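Local structure of structural protein VP1 (4U60) at residues T31-N36 and E64-S69; V106-A111 and K119-P124; M128-F133 and G205-G210; D248-L253 and Q261-P266. The protein builds the pentameric capsomers of the polyomavirus outer shell and binds sialylated glycans such as the GM1 oligosaccharide, probably to attach virus to host-cell glycolipids. All blocks are in the same frame, centred on the assembly; numbering follows the deposited sequence. Where two conformers were deposited one is given.

Contact 1. Residues T31-N36 and E64-S69; sequences TRMGQN and EIPTYS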
loop_
_atom_site.group_PDB
_atom_site.type_symbol
_atom_site.label_atom_id
_atom_site.label_comp_id
_atom_site.label_asym_id
_atom_site.label_seq_id
_atom_site.Cartn_x
_atom_site.Cartn_y
_atom_site.Cartn_z
ATOM N N THR C 31 -1.609 -26.971 -7.711
ATOM C CA THR C 31 -0.296 -26.367 -7.779
ATOM C C THR C 31 0.773 -27.386 -8.186
ATOM O O THR C 31 0.625 -28.616 -7.932
ATOM C CB THR C 31 0.059 -25.717 -6.429
ATOM O OG1 THR C 31 1.118 -24.781 -6.602
ATOM C CG2 THR C 31 0.470 -26.737 -5.399
ATOM N N ARG C 32 1.826 -26.888 -8.841
ATOM C CA ARG C 32 2.939 -27.715 -9.305
ATOM C C ARG C 32 4.256 -27.167 -8.753
ATOM O O ARG C 32 5.073 -26.566 -9.448
ATOM C CB ARG C 32 2.948 -27.810 -10.828
ATOM C CG ARG C 32 1.636 -28.343 -11.412
ATOM C CD ARG C 32 1.413 -29.777 -11.010
ATOM N NE ARG C 32 0.152 -30.362 -11.462
ATOM C CZ ARG C 32 -0.772 -30.882 -10.665
ATOM N NH1 ARG C 32 -0.657 -30.849 -9.338
ATOM N NH2 ARG C 32 -1.846 -31.466 -11.211
ATOM N N MET C 33 4.454 -27.404 -7.466
ATOM C CA MET C 33 5.629 -26.901 -6.788
ATOM C C MET C 33 6.858 -27.784 -6.859
ATOM O O MET C 33 7.949 -27.327 -6.555
ATOM C CB MET C 33 5.276 -26.652 -5.324
ATOM C CG MET C 33 4.280 -25.512 -5.090
ATOM S SD MET C 33 4.877 -23.878 -5.590
ATOM C CE MET C 33 4.135 -23.693 -7.208
ATOM N N GLY C 34 6.679 -29.051 -7.228
ATOM C CA GLY C 34 7.805 -29.977 -7.362
ATOM C C GLY C 34 7.423 -31.398 -7.015
ATOM O O GLY C 34 7.823 -32.341 -7.706
ATOM N N GLN C 35 6.697 -31.573 -5.919
ATOM C CA GLN C 35 6.097 -32.855 -5.602
ATOM C C GLN C 35 4.655 -32.742 -6.089
ATOM O O GLN C 35 3.783 -32.180 -5.420
ATOM C CB GLN C 35 6.206 -33.121 -4.117
ATOM C CG GLN C 35 5.970 -34.544 -3.657
ATOM C CD GLN C 35 4.879 -35.265 -4.412
ATOM O OE1 GLN C 35 5.094 -35.783 -5.534
ATOM N NE2 GLN C 35 3.699 -35.340 -3.788
ATOM N N ASN C 36 4.425 -33.259 -7.288
ATOM C CA ASN C 36 3.178 -33.034 -8.021
ATOM C C ASN C 36 2.289 -34.267 -8.088
ATOM O O ASN C 36 1.271 -34.252 -8.792
ATOM C CB ASN C 36 3.520 -32.516 -9.426
ATOM C CG ASN C 36 4.352 -31.248 -9.366
ATOM O OD1 ASN C 36 4.311 -30.521 -8.363
ATOM N ND2 ASN C 36 5.107 -30.987 -10.406
ATOM N N GLU C 64 12.633 -29.807 -6.842
ATOM C CA GLU C 64 12.750 -28.605 -6.025
ATOM C C GLU C 64 12.339 -27.324 -6.741
ATOM O O GLU C 64 12.451 -26.251 -6.160
ATOM C CB GLU C 64 14.155 -28.438 -5.431
ATOM C CG GLU C 64 15.263 -27.969 -6.368
ATOM C CD GLU C 64 16.502 -27.596 -5.584
ATOM O OE1 GLU C 64 17.407 -28.468 -5.459
ATOM O OE2 GLU C 64 16.532 -26.459 -5.053
ATOM N N ILE C 65 11.887 -27.411 -7.991
ATOM C CA ILE C 65 11.560 -26.186 -8.678
ATOM C C ILE C 65 10.098 -26.148 -9.166
ATOM O O ILE C 65 9.586 -27.095 -9.751
ATOM C CB ILE C 65 12.552 -25.776 -9.763
ATOM C CG1 ILE C 65 12.429 -26.748 -10.876
ATOM C CG2 ILE C 65 14.002 -25.569 -9.257
ATOM C CD1 ILE C 65 11.509 -26.193 -11.917
ATOM N N PRO C 66 9.427 -25.039 -8.880
ATOM C CA PRO C 66 8.051 -24.846 -9.317
ATOM C C PRO C 66 7.888 -24.726 -10.833
ATOM O O PRO C 66 8.765 -24.173 -11.510
ATOM C CB PRO C 66 7.657 -23.543 -8.629
ATOM C CG PRO C 66 8.499 -23.513 -7.398
ATOM C CD PRO C 66 9.796 -24.134 -7.784
ATOM N N THR C 67 6.757 -25.223 -11.338
ATOM C CA THR C 67 6.434 -25.160 -12.753
ATOM C C THR C 67 5.037 -24.570 -12.923
ATOM O O THR C 67 4.279 -24.438 -11.948
ATOM C CB THR C 67 6.493 -26.544 -13.419
ATOM O OG1 THR C 67 5.724 -27.477 -12.659
ATOM C CG2 THR C 67 7.926 -27.031 -13.510
ATOM N N TYR C 68 4.714 -24.167 -14.136
ATOM C CA TYR C 68 3.359 -23.684 -14.438
ATOM C C TYR C 68 2.333 -24.803 -14.420
ATOM O O TYR C 68 2.587 -25.938 -14.879
ATOM C CB TYR C 68 3.305 -22.961 -15.777
ATOM C CG TYR C 68 4.097 -21.670 -15.804
ATOM C CD1 TYR C 68 3.595 -20.535 -15.189
ATOM C CD2 TYR C 68 5.348 -21.596 -16.393
ATOM C CE1 TYR C 68 4.293 -19.340 -15.211
ATOM C CE2 TYR C 68 6.069 -20.419 -16.408
ATOM C CZ TYR C 68 5.540 -19.290 -15.791
ATOM O OH TYR C 68 6.243 -18.103 -15.788
ATOM N N SER C 69 1.159 -24.497 -13.866
ATOM C CA SER C 69 -0.008 -25.320 -14.070
ATOM C C SER C 69 -0.677 -24.904 -15.370
ATOM O O SER C 69 -0.722 -23.725 -15.698
ATOM C CB SER C 69 -0.993 -25.122 -12.931
ATOM O OG SER C 69 -0.396 -25.472 -11.686
HETATM O O HOH W 1 1.830 -24.430 -10.462
HETATM O O HOH W 2 7.125 -28.654 -10.638
#
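The carbonyl oxygen of Arg32 draws in three neighbours at once. The backbone N of Thr67 gives it a nearly straight bond of 2.9 Å (173° at the hydrogen), a water donates a second, longer one at 3.2 Å, and CA of Pro66 adds a C-H...O contact. That water also donates to Ile65 O and accepts from Asn36 ND2 and from Thr67 OG1, the last at 2.7 Å. With chi1 at 51°, Thr67 tucks OG1 between its own N and carbonyl carbon, where it also meets CB of Arg32 at 3.3 Å. Both segments belong to the long connection between strands 12-29 and 69-74 of the jelly roll, the BC loop of polyomavirus VP1, and they pair here without forming a regular strand. Met33 CE packs against Pro66 CB at 3.8 Å, the two side chains crossing at a slant. A second water accepts from Arg32 N and donates to Thr67 O and to Ser69 OG (2.7 Å), which also hydrogen-bonds to Asn30 O. A chi1 of -56° sets Arg32 CG beside its backbone N, 3.5 Å from Ser69 OG; the bend at chi2 then turns the chain away, and NE forms a salt bridge with Asp183.

Contact 2. Residues V106-A111 and K119-P124; sequences VNVHMA and KGIGFP. With GAL (beta-D-galactopyranose), chain H.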
loop_
_atom_site.group_PDB
_atom_site.type_symbol
_atom_site.label_atom_id
_atom_site.label_comp_id
_atom_site.label_asym_id
_atom_site.label_seq_id
_atom_site.Cartn_x
_atom_site.Cartn_y
_atom_site.Cartn_z
ATOM N N VAL C 106 -3.172 -20.191 8.037
ATOM C CA VAL C 106 -3.392 -19.898 9.443
ATOM C C VAL C 106 -3.048 -21.177 10.214
ATOM O O VAL C 106 -3.922 -21.901 10.707
ATOM C CB VAL C 106 -4.853 -19.457 9.699
ATOM C CG1 VAL C 106 -5.078 -19.150 11.183
ATOM C CG2 VAL C 106 -5.240 -18.262 8.840
ATOM N N ASN C 107 -1.767 -21.482 10.276
ATOM C CA ASN C 107 -1.320 -22.735 10.883
ATOM C C ASN C 107 0.112 -22.537 11.331
ATOM O O ASN C 107 0.993 -22.350 10.499
ATOM C CB ASN C 107 -1.448 -23.882 9.896
ATOM C CG ASN C 107 -1.117 -25.228 10.521
ATOM O OD1 ASN C 107 -0.401 -25.308 11.526
ATOM N ND2 ASN C 107 -1.618 -26.294 9.918
ATOM N N VAL C 108 0.321 -22.570 12.644
ATOM C CA VAL C 108 1.632 -22.344 13.235
ATOM C C VAL C 108 2.000 -23.448 14.225
ATOM O O VAL C 108 2.829 -23.246 15.104
ATOM C CB VAL C 108 1.723 -20.947 13.898
ATOM C CG1 VAL C 108 1.673 -19.866 12.850
ATOM C CG2 VAL C 108 0.622 -20.743 14.915
ATOM N N HIS C 109 1.388 -24.628 14.052
ATOM C CA HIS C 109 1.724 -25.800 14.875
ATOM C C HIS C 109 2.370 -26.944 14.074
ATOM O O HIS C 109 2.591 -28.035 14.618
ATOM C CB HIS C 109 0.500 -26.296 15.660
ATOM C CG HIS C 109 -0.653 -26.680 14.793
ATOM N ND1 HIS C 109 -0.698 -27.858 14.072
ATOM C CD2 HIS C 109 -1.798 -26.019 14.512
ATOM C CE1 HIS C 109 -1.815 -27.881 13.360
ATOM N NE2 HIS C 109 -2.509 -26.792 13.634
ATOM N N MET C 110 2.672 -26.698 12.799
ATOM C CA MET C 110 3.341 -27.713 11.987
ATOM C C MET C 110 4.776 -27.865 12.462
ATOM O O MET C 110 5.298 -27.007 13.178
ATOM C CB MET C 110 3.278 -27.345 10.500
ATOM C CG MET C 110 1.871 -27.488 9.961
ATOM S SD MET C 110 1.770 -27.300 8.175
ATOM C CE MET C 110 2.204 -25.597 7.968
ATOM N N ALA C 111 5.415 -28.961 12.064
ATOM C CA ALA C 111 6.804 -29.234 12.448
ATOM C C ALA C 111 7.758 -28.329 11.689
ATOM O O ALA C 111 8.236 -28.657 10.601
ATOM C CB ALA C 111 7.156 -30.685 12.214
ATOM N N LYS C 119 9.928 -21.481 22.227
ATOM C CA LYS C 119 8.714 -21.356 22.995
ATOM C C LYS C 119 7.525 -20.828 22.211
ATOM O O LYS C 119 6.388 -21.028 22.636
ATOM C CB LYS C 119 8.950 -20.389 24.170
ATOM C CG LYS C 119 10.019 -20.839 25.134
ATOM C CD LYS C 119 9.601 -22.115 25.815
ATOM C CE LYS C 119 10.695 -22.614 26.743
ATOM N NZ LYS C 119 10.345 -22.339 28.145
ATOM N N GLY C 120 7.789 -20.108 21.133
ATOM C CA GLY C 120 6.733 -19.404 20.411
ATOM C C GLY C 120 6.122 -20.206 19.296
ATOM O O GLY C 120 6.305 -21.415 19.214
ATOM N N ILE C 121 5.396 -19.515 18.409
ATOM C CA ILE C 121 4.742 -20.163 17.274
ATOM C C ILE C 121 5.732 -20.821 16.307
ATOM O O ILE C 121 6.888 -20.390 16.170
ATOM C CB ILE C 121 3.878 -19.193 16.455
ATOM C CG1 ILE C 121 4.739 -18.102 15.816
ATOM C CG2 ILE C 121 2.758 -18.613 17.305
ATOM C CD1 ILE C 121 3.988 -17.272 14.801
ATOM N N GLY C 122 5.282 -21.880 15.637
ATOM C CA GLY C 122 6.008 -22.364 14.460
ATOM C C GLY C 122 5.937 -21.274 13.395
ATOM O O GLY C 122 4.936 -20.547 13.292
ATOM N N PHE C 123 7.000 -21.140 12.622
ATOM C CA PHE C 123 7.003 -20.150 11.541
ATOM C C PHE C 123 5.873 -20.484 10.586
ATOM O O PHE C 123 5.777 -21.622 10.121
ATOM C CB PHE C 123 8.300 -20.217 10.758
ATOM C CG PHE C 123 9.510 -19.683 11.466
ATOM C CD1 PHE C 123 9.516 -19.256 12.789
ATOM C CD2 PHE C 123 10.701 -19.651 10.759
ATOM C CE1 PHE C 123 10.699 -18.803 13.382
ATOM C CE2 PHE C 123 11.866 -19.208 11.343
ATOM C CZ PHE C 123 11.870 -18.776 12.648
ATOM N N PRO C 124 5.034 -19.510 10.243
ATOM C CA PRO C 124 4.059 -19.769 9.201
ATOM C C PRO C 124 4.741 -19.820 7.830
ATOM O O PRO C 124 5.935 -19.436 7.685
ATOM C CB PRO C 124 3.114 -18.586 9.311
ATOM C CG PRO C 124 4.001 -17.489 9.749
ATOM C CD PRO C 124 4.991 -18.119 10.702
HETATM C C1 GAL H . 7.185 -28.283 26.203
HETATM C C2 GAL H . 7.299 -27.257 27.322
HETATM C C3 GAL H . 7.273 -25.839 26.755
HETATM C C4 GAL H . 8.300 -25.704 25.634
HETATM C C5 GAL H . 8.105 -26.817 24.595
HETATM C C6 GAL H . 9.141 -26.810 23.478
HETATM O O2 GAL H . 6.216 -27.449 28.208
HETATM O O3 GAL H . 7.493 -24.892 27.790
HETATM O O4 GAL H . 9.611 -25.729 26.176
HETATM O O5 GAL H . 8.173 -28.084 25.214
HETATM O O6 GAL H . 8.860 -27.884 22.587
HETATM O O HOH W 3 3.681 -23.127 9.551
HETATM O O HOH W 4 4.252 -24.142 11.962
#
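Val108 and Gly122 join two arms of the DE loop of the VP1 jelly roll, the loop that carries His109 and Lys119 of a glycan pocket. The main link is Gly122 N to Val108 O, 2.9 Å long but bent to 138°, with the donor tilted from the carbonyl plane. Around it Val108 serves as the hydrophobic hub. Its CB touches CB of Ile121 at 3.8 Å, CG2 meets CG2 of Ile121, and CG1, set beside the backbone N by a chi1 of -68°, reaches CB of Pro124 at 4.0 Å. Just before it, Asn107 forms an Asx turn: OD1 accepts from His109 N at 3.2 Å and at the same time lies over the centre of one face of the His109 ring. The imidazole itself is held by its two nitrogens, ND1 to Asp58 and NE2 to Glu189, both of a neighbouring subunit, which places the residue after Val108 at the interface between subunits. Between the arms a water lies close to both Asn107 O and Phe123 O. Lys119, beyond the packed part, bends its chain at chi2 and chi4 and lays its aliphatic end against the galactose, CE coming to 3.3 Å from O4 of the sugar.

Contact 3. Residues M128-F133 and G205-G210; sequences MNFHMF and GSYTGG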
loop_
_atom_site.group_PDB
_atom_site.type_symbol
_atom_site.label_atom_id
_atom_site.label_comp_id
_atom_site.label_asym_id
_atom_site.label_seq_id
_atom_site.Cartn_x
_atom_site.Cartn_y
_atom_site.Cartn_z
ATOM N N MET C 128 8.678 -15.384 -0.354
ATOM C CA MET C 128 8.369 -15.085 -1.734
ATOM C C MET C 128 6.947 -15.487 -2.146
ATOM O O MET C 128 6.529 -16.627 -1.908
ATOM C CB MET C 128 9.359 -15.865 -2.603
ATOM C CG MET C 128 9.208 -15.562 -4.055
ATOM S SD MET C 128 10.017 -16.810 -5.075
ATOM C CE MET C 128 11.693 -16.645 -4.537
ATOM N N ASN C 129 6.229 -14.549 -2.781
ATOM C CA ASN C 129 4.940 -14.817 -3.399
ATOM C C ASN C 129 5.032 -14.558 -4.881
ATOM O O ASN C 129 5.669 -13.588 -5.311
ATOM C CB ASN C 129 3.809 -13.986 -2.789
ATOM C CG ASN C 129 3.111 -14.708 -1.647
ATOM O OD1 ASN C 129 1.933 -15.079 -1.764
ATOM N ND2 ASN C 129 3.859 -14.988 -0.577
ATOM N N PHE C 130 4.414 -15.439 -5.652
ATOM C CA PHE C 130 4.366 -15.311 -7.111
ATOM C C PHE C 130 3.008 -15.793 -7.545
ATOM O O PHE C 130 2.640 -16.934 -7.265
ATOM C CB PHE C 130 5.503 -16.093 -7.783
ATOM C CG PHE C 130 5.448 -16.110 -9.286
ATOM C CD1 PHE C 130 5.751 -14.974 -10.016
ATOM C CD2 PHE C 130 5.095 -17.260 -9.969
ATOM C CE1 PHE C 130 5.704 -15.008 -11.414
ATOM C CE2 PHE C 130 5.049 -17.289 -11.357
ATOM C CZ PHE C 130 5.350 -16.163 -12.068
ATOM N N HIS C 131 2.250 -14.926 -8.211
ATOM C CA HIS C 131 0.879 -15.222 -8.614
ATOM C C HIS C 131 0.656 -14.777 -10.023
ATOM O O HIS C 131 0.834 -13.602 -10.340
ATOM C CB HIS C 131 -0.134 -14.538 -7.684
ATOM C CG HIS C 131 0.049 -14.957 -6.274
ATOM N ND1 HIS C 131 -0.454 -16.146 -5.810
ATOM C CD2 HIS C 131 0.767 -14.430 -5.261
ATOM C CE1 HIS C 131 -0.077 -16.325 -4.557
ATOM N NE2 HIS C 131 0.661 -15.294 -4.201
ATOM N N MET C 132 0.279 -15.727 -10.872
ATOM C CA MET C 132 -0.092 -15.348 -12.207
ATOM C C MET C 132 -1.155 -16.278 -12.743
ATOM O O MET C 132 -1.318 -17.416 -12.298
ATOM C CB MET C 132 1.125 -15.300 -13.120
ATOM C CG MET C 132 1.693 -16.660 -13.450
ATOM S SD MET C 132 0.858 -17.517 -14.816
ATOM C CE MET C 132 1.275 -16.560 -16.269
ATOM N N PHE C 133 -1.964 -15.734 -13.639
ATOM C CA PHE C 133 -2.894 -16.578 -14.376
ATOM C C PHE C 133 -3.019 -16.027 -15.789
ATOM O O PHE C 133 -2.701 -14.870 -16.067
ATOM C CB PHE C 133 -4.267 -16.721 -13.700
ATOM C CG PHE C 133 -5.111 -15.481 -13.739
ATOM C CD1 PHE C 133 -4.978 -14.505 -12.763
ATOM C CD2 PHE C 133 -6.032 -15.295 -14.746
ATOM C CE1 PHE C 133 -5.753 -13.357 -12.779
ATOM C CE2 PHE C 133 -6.807 -14.129 -14.766
ATOM C CZ PHE C 133 -6.660 -13.171 -13.782
ATOM N N GLY C 205 0.123 -11.026 -13.716
ATOM C CA GLY C 205 1.048 -11.604 -12.754
ATOM C C GLY C 205 1.612 -10.594 -11.774
ATOM O O GLY C 205 1.635 -9.384 -12.032
ATOM N N SER C 206 2.055 -11.115 -10.622
ATOM C CA SER C 206 2.723 -10.331 -9.606
ATOM C C SER C 206 3.782 -11.159 -8.894
ATOM O O SER C 206 3.688 -12.379 -8.807
ATOM C CB SER C 206 1.735 -9.806 -8.569
ATOM O OG SER C 206 1.104 -10.865 -7.906
ATOM N N TYR C 207 4.771 -10.459 -8.361
ATOM C CA TYR C 207 5.848 -11.080 -7.606
ATOM C C TYR C 207 6.156 -10.177 -6.422
ATOM O O TYR C 207 6.339 -8.960 -6.590
ATOM C CB TYR C 207 7.087 -11.210 -8.478
ATOM C CG TYR C 207 8.329 -11.702 -7.782
ATOM C CD1 TYR C 207 9.218 -10.806 -7.181
ATOM C CD2 TYR C 207 8.644 -13.057 -7.761
ATOM C CE1 TYR C 207 10.380 -11.253 -6.555
ATOM C CE2 TYR C 207 9.800 -13.514 -7.138
ATOM C CZ TYR C 207 10.668 -12.601 -6.543
ATOM O OH TYR C 207 11.838 -13.066 -5.957
ATOM N N THR C 208 6.195 -10.754 -5.218
ATOM C CA THR C 208 6.717 -10.071 -4.048
ATOM C C THR C 208 7.824 -10.946 -3.486
ATOM O O THR C 208 7.576 -12.099 -3.140
ATOM C CB THR C 208 5.641 -9.904 -2.977
ATOM O OG1 THR C 208 4.577 -9.104 -3.496
ATOM C CG2 THR C 208 6.199 -9.279 -1.733
ATOM N N GLY C 209 9.046 -10.427 -3.428
ATOM C CA GLY C 209 10.202 -11.230 -3.076
ATOM C C GLY C 209 10.625 -11.097 -1.632
ATOM O O GLY C 209 9.790 -10.936 -0.731
ATOM N N GLY C 210 11.937 -11.143 -1.417
ATOM C CA GLY C 210 12.498 -11.071 -0.093
ATOM C C GLY C 210 12.545 -12.418 0.589
ATOM O O GLY C 210 12.118 -13.415 0.011
HETATM O O HOH W 5 11.398 -15.980 0.322
#
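With chi1 close to 180° in both Met128 (-176°) and Tyr207 (174°), each CG stands across from its own backbone N, and the two side chains meet obliquely where the strand begins. CG of Met128 reaches CE2 of Tyr207 at 3.7 Å, and the sulfur SD, 5.1 Å from the ring centroid, makes an oblique Met-aromatic contact. Phe130, on the same face of the sheet as Tyr207, puts CD1 at the edge of the tyrosine ring, 4.1 Å from CD2. Its chain crosses that of Tyr207 at about a right angle. The other face, bearing Asn129, His131, Ser206 and Thr208, is polar. Here His131 NE2 donates to Asn129 OD1 at 2.8 Å, almost straight (174°), in the plane of both groups and on a lone pair of the amide oxygen. Because ND1 bonds to Asp248, both nitrogens fix the ring's rotation, and the two acceptors might favour a doubly protonated imidazole. Two pairs of reciprocal backbone bonds, Asn129 with Thr208 and His131 with Ser206, join the strands. Strand 205-208 also pairs with a strand of a neighbouring subunit, an antiparallel jelly-roll sheet continued from one subunit to the next, as in polyomavirus capsomers.

Contact 4. Residues D248-L253 and Q261-P266; sequences DIVGFL and QYRGLP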
loop_
_atom_site.group_PDB
_atom_site.type_symbol
_atom_site.label_atom_id
_atom_site.label_comp_id
_atom_site.label_asym_id
_atom_site.label_seq_id
_atom_site.Cartn_x
_atom_site.Cartn_y
_atom_site.Cartn_z
ATOM N N ASP C 248 0.771 -20.153 -8.346
ATOM C CA ASP C 248 0.509 -19.435 -7.094
ATOM C C ASP C 248 1.389 -19.924 -5.953
ATOM O O ASP C 248 1.018 -20.810 -5.189
ATOM C CB ASP C 248 -0.978 -19.543 -6.732
ATOM C CG ASP C 248 -1.858 -18.789 -7.695
ATOM O OD1 ASP C 248 -1.919 -17.528 -7.558
ATOM O OD2 ASP C 248 -2.434 -19.420 -8.614
ATOM N N ILE C 249 2.559 -19.312 -5.832
ATOM C CA ILE C 249 3.488 -19.609 -4.744
ATOM C C ILE C 249 3.166 -18.662 -3.593
ATOM O O ILE C 249 3.072 -17.447 -3.801
ATOM C CB ILE C 249 4.926 -19.339 -5.201
ATOM C CG1 ILE C 249 5.288 -20.322 -6.324
ATOM C CG2 ILE C 249 5.895 -19.386 -4.034
ATOM C CD1 ILE C 249 6.548 -19.981 -7.085
ATOM N N VAL C 250 2.991 -19.204 -2.398
ATOM C CA VAL C 250 2.595 -18.377 -1.237
ATOM C C VAL C 250 3.667 -18.251 -0.176
ATOM O O VAL C 250 3.469 -17.555 0.809
ATOM C CB VAL C 250 1.267 -18.839 -0.621
ATOM C CG1 VAL C 250 0.113 -18.616 -1.581
ATOM C CG2 VAL C 250 1.347 -20.306 -0.210
ATOM N N GLY C 251 4.818 -18.873 -0.409
ATOM C CA GLY C 251 5.955 -18.758 0.488
ATOM C C GLY C 251 6.694 -20.075 0.638
ATOM O O GLY C 251 6.553 -21.004 -0.189
ATOM N N PHE C 252 7.471 -20.146 1.706
ATOM C CA PHE C 252 8.252 -21.340 2.080
ATOM C C PHE C 252 7.830 -21.854 3.440
ATOM O O PHE C 252 7.588 -21.088 4.381
ATOM C CB PHE C 252 9.745 -21.007 2.115
ATOM C CG PHE C 252 10.305 -20.656 0.769
ATOM C CD1 PHE C 252 10.667 -21.641 -0.127
ATOM C CD2 PHE C 252 10.443 -19.331 0.381
ATOM C CE1 PHE C 252 11.167 -21.325 -1.374
ATOM C CE2 PHE C 252 10.928 -19.010 -0.880
ATOM C CZ PHE C 252 11.290 -20.014 -1.749
ATOM N N LEU C 253 7.809 -23.180 3.557
ATOM C CA LEU C 253 7.718 -23.860 4.827
ATOM C C LEU C 253 9.131 -24.077 5.348
ATOM O O LEU C 253 9.981 -24.579 4.619
ATOM C CB LEU C 253 7.039 -25.205 4.646
ATOM C CG LEU C 253 6.801 -26.003 5.925
ATOM C CD1 LEU C 253 5.619 -25.454 6.690
ATOM C CD2 LEU C 253 6.585 -27.472 5.589
ATOM N N GLN C 261 10.955 -25.486 1.796
ATOM C CA GLN C 261 10.198 -25.986 0.645
ATOM C C GLN C 261 9.218 -24.924 0.175
ATOM O O GLN C 261 8.531 -24.310 1.000
ATOM C CB GLN C 261 9.378 -27.201 1.062
ATOM C CG GLN C 261 10.179 -28.419 1.455
ATOM C CD GLN C 261 9.290 -29.426 2.135
ATOM O OE1 GLN C 261 9.088 -29.370 3.358
ATOM N NE2 GLN C 261 8.721 -30.339 1.354
ATOM N N TYR C 262 9.107 -24.726 -1.134
ATOM C CA TYR C 262 8.040 -23.909 -1.679
ATOM C C TYR C 262 6.687 -24.484 -1.310
ATOM O O TYR C 262 6.524 -25.690 -1.262
ATOM C CB TYR C 262 8.070 -23.886 -3.200
ATOM C CG TYR C 262 9.122 -23.064 -3.859
ATOM C CD1 TYR C 262 8.914 -21.725 -4.098
ATOM C CD2 TYR C 262 10.331 -23.622 -4.248
ATOM C CE1 TYR C 262 9.860 -20.951 -4.756
ATOM C CE2 TYR C 262 11.298 -22.856 -4.875
ATOM C CZ TYR C 262 11.058 -21.524 -5.143
ATOM O OH TYR C 262 11.968 -20.732 -5.794
ATOM N N ARG C 263 5.729 -23.605 -1.054
ATOM C CA ARG C 263 4.326 -23.967 -0.877
ATOM C C ARG C 263 3.461 -23.229 -1.893
ATOM O O ARG C 263 3.602 -22.007 -2.046
ATOM C CB ARG C 263 3.860 -23.603 0.522
ATOM C CG ARG C 263 2.378 -23.803 0.805
ATOM C CD ARG C 263 1.900 -25.212 0.458
ATOM N NE ARG C 263 0.629 -25.542 1.084
ATOM C CZ ARG C 263 -0.151 -26.555 0.720
ATOM N NH1 ARG C 263 0.185 -27.307 -0.311
ATOM N NH2 ARG C 263 -1.297 -26.776 1.343
ATOM N N GLY C 264 2.583 -23.985 -2.572
ATOM C CA GLY C 264 1.679 -23.456 -3.567
ATOM C C GLY C 264 0.247 -23.755 -3.218
ATOM O O GLY C 264 -0.015 -24.669 -2.430
ATOM N N LEU C 265 -0.678 -22.970 -3.797
ATOM C CA LEU C 265 -2.101 -23.189 -3.608
ATOM C C LEU C 265 -2.806 -23.357 -4.957
ATOM O O LEU C 265 -2.325 -22.853 -5.986
ATOM C CB LEU C 265 -2.735 -22.030 -2.836
ATOM C CG LEU C 265 -2.338 -21.932 -1.348
ATOM C CD1 LEU C 265 -2.994 -20.701 -0.743
ATOM C CD2 LEU C 265 -2.720 -23.166 -0.546
ATOM N N PRO C 266 -3.962 -24.031 -4.946
ATOM C CA PRO C 266 -4.723 -24.188 -6.170
ATOM C C PRO C 266 -5.445 -22.902 -6.559
ATOM O O PRO C 266 -5.626 -22.008 -5.733
ATOM C CB PRO C 266 -5.737 -25.295 -5.831
ATOM C CG PRO C 266 -5.695 -25.489 -4.340
ATOM C CD PRO C 266 -4.672 -24.559 -3.770
HETATM O O HOH W 6 -2.149 -22.157 -8.617
HETATM O O HOH W 7 10.128 -27.649 5.037
#
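Phe252 and Tyr262 make the dense part of this contact, lying side by side on one face of the sheet. CE1 of Phe252 sits over the centre of the tyrosine ring, and CZ comes to 3.5 Å from Tyr262 CE1, although the planes stand at 46° and the pair remains oblique. Ile249 fills in at the rim, its CG2 in the plane of the same ring and 3.8 Å from CD1. Elsewhere Val250 runs alongside Arg263, CG2 to CG 3.8 Å, and its CG1 meets CD1 of Leu265. The partly exposed side is looser. Leu253 and Gln261 are tied by reciprocal backbone bonds, but their side chains approach only at 3.9 Å, CD2 to OE1. The glutamine extends further, its NE2 bonding to Ser46 and its OE1 to a glycerol, probably from the crystallisation liquor, with a water 2.6 Å from OE1. Midway the strands fall out of step: Val250 N donates to Arg263 O at 2.9 Å, whereas Arg263 N gives to Gly251 O, so Val250 and Gly251 together face one residue. That is a beta bulge, set in the antiparallel hairpin of strands 241-254 and 260-279, the two C-terminal strands of the jelly roll.

Overall arrangement
Contacts 1, 3 and 4 form one continuous core. The centre of contact 4 lies 9 Å from that of contact 1 and 10 Å from that of contact 3. Met33 SD packs on Ile249 CG1 at 3.7 Å, while Phe130 O and Ile249 N, 2.8 Å apart, join neighbouring strands. Contact 2 stands away, 24 Å from contact 1 between centres, and touches contact 4 through Met110 CE and Leu253 CD1 at 3.6 Å. It holds two residues of one glycan pocket. The Glu64 side chain of contact 1 lies about 5 Å from a bound sialic acid and hydrogen-bonds to Thr50 and Thr61 of the second pocket, in the same chain. His109 of a neighbouring subunit packs on Glu64 and Ile65.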